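Local coordinates for protein putative rubredoxin reductase (Rhodopseudomonas palustris, PDB 3FG2) that probably passes electrons from NADH through its bound FAD to a ferredoxin that serves the CYP199A2 system, at residues A[244-248]-A[249-253]. Numbering follows the deposited sequence.
Sequences EIAAA and AGLPT
Leu-251 and Thr-253 both carry a side-chain branch turned back to the end of helix 244-248. The turn itself sets Leu-251 CB against Ala-246 O, at 3.2 Å; beyond it CG lies opposite the carbonyl carbon (chi1 -63°) and the chain is extended, which brings CD1 to 4.2 Å from Ala-246 CB. Buried Leu-251 thus offers a branched apolar end to that methyl. With OG1 lying between the backbone N and the carbonyl carbon (chi1 58°) and CG2 opposite the carbonyl carbon, both branches of Thr-253 face the methyl of Ala-247: OG1 is 3.5 Å from Ala-247 CB, and CG2 4.0 Å from the same carbon. Beta-branching lets Thr-253 present a hydroxyl and a methyl together. Alanine suits both helical places, since a short methyl lets the returning chain pass close by.

The backbone between them forms a Schellman motif. Leu-251 N donates to Ala-246 O over 3.0 Å, tilted 22° from the carbonyl plane. Inside this loop, Gly-250 N reaches Ala-247 O, also at 3.0 Å, but from well above the carbonyl plane rather than along a lone pair. Ala-249 N divides itself between weak bonds to Ile-245 O and Ala-246 O, the latter carbonyl thus receiving two amides. Gly-250 has positive phi, where a beta carbon would press on the preceding carbonyl oxygen; glycine fits this C-prime position for that reason. Past the turn, Ala-247 CA directs a nearly straight C-H...O contact at Leu-251 O, 3.6 Å away.

Nearby, Ile-245 packs on Met-79 and Ile-82 of strand 79-83 and touches the FAD, while Leu-251 settles against Arg-84, Ser-266 and Asp-267. Carbonyls that a longer helix would have paired with its next turn are therefore met by amides of the turn itself, and the Leu-251 methyl contact and the Thr-253 fork accompany the returning chain beside this short helix at the edge of the FAD pocket.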
# COMPACT_ATOMS: atom_id res chain seq x y z
N GLU A 244 17.23 -3.27 -4.32
CA GLU A 244 18.39 -3.61 -5.15
C GLU A 244 19.52 -2.57 -5.19
O GLU A 244 20.63 -2.84 -4.74
CB GLU A 244 17.94 -3.93 -6.58
CG GLU A 244 17.20 -5.25 -6.73
CD GLU A 244 15.92 -5.34 -5.89
OE1 GLU A 244 15.20 -4.32 -5.78
OE2 GLU A 244 15.63 -6.43 -5.36
N ILE A 245 19.23 -1.39 -5.73
CA ILE A 245 20.24 -0.34 -5.82
C ILE A 245 20.93 -0.03 -4.49
O ILE A 245 22.15 0.10 -4.43
CB ILE A 245 19.62 0.95 -6.39
CG1 ILE A 245 19.14 0.69 -7.82
CG2 ILE A 245 20.65 2.08 -6.37
CD1 ILE A 245 18.37 1.83 -8.44
N ALA A 246 20.15 0.08 -3.42
CA ALA A 246 20.71 0.36 -2.10
C ALA A 246 21.62 -0.77 -1.63
O ALA A 246 22.67 -0.54 -1.01
CB ALA A 246 19.58 0.57 -1.10
N ALA A 247 21.22 -2.00 -1.93
CA ALA A 247 22.00 -3.18 -1.56
C ALA A 247 23.28 -3.23 -2.39
O ALA A 247 24.33 -3.68 -1.92
CB ALA A 247 21.18 -4.45 -1.79
N ALA A 248 23.17 -2.76 -3.62
CA ALA A 248 24.31 -2.73 -4.52
C ALA A 248 25.37 -1.78 -3.97
O ALA A 248 26.57 -1.94 -4.22
CB ALA A 248 23.86 -2.28 -5.91
N ALA A 249 24.93 -0.79 -3.20
CA ALA A 249 25.85 0.18 -2.62
C ALA A 249 26.33 -0.27 -1.24
O ALA A 249 26.93 0.51 -0.50
CB ALA A 249 25.17 1.55 -2.52
N GLY A 250 26.07 -1.52 -0.90
CA GLY A 250 26.52 -2.02 0.39
C GLY A 250 25.62 -1.73 1.58
O GLY A 250 25.94 -2.15 2.71
N LEU A 251 24.52 -1.03 1.36
CA LEU A 251 23.60 -0.73 2.45
C LEU A 251 22.83 -1.99 2.83
O LEU A 251 22.33 -2.71 1.95
CB LEU A 251 22.62 0.38 2.04
CG LEU A 251 23.25 1.73 1.72
CD1 LEU A 251 22.16 2.73 1.34
CD2 LEU A 251 24.05 2.23 2.92
N PRO A 252 22.75 -2.30 4.13
CA PRO A 252 22.03 -3.50 4.57
C PRO A 252 20.58 -3.50 4.11
O PRO A 252 19.91 -2.47 4.14
CB PRO A 252 22.16 -3.44 6.09
CG PRO A 252 23.47 -2.74 6.29
CD PRO A 252 23.40 -1.63 5.27
N THR A 253 20.10 -4.65 3.66
CA THR A 253 18.73 -4.77 3.19
C THR A 253 18.22 -6.17 3.49
O THR A 253 19.00 -7.08 3.76
CB THR A 253 18.60 -4.56 1.68
OG1 THR A 253 19.42 -5.52 1.00
CG2 THR A 253 19.03 -3.17 1.28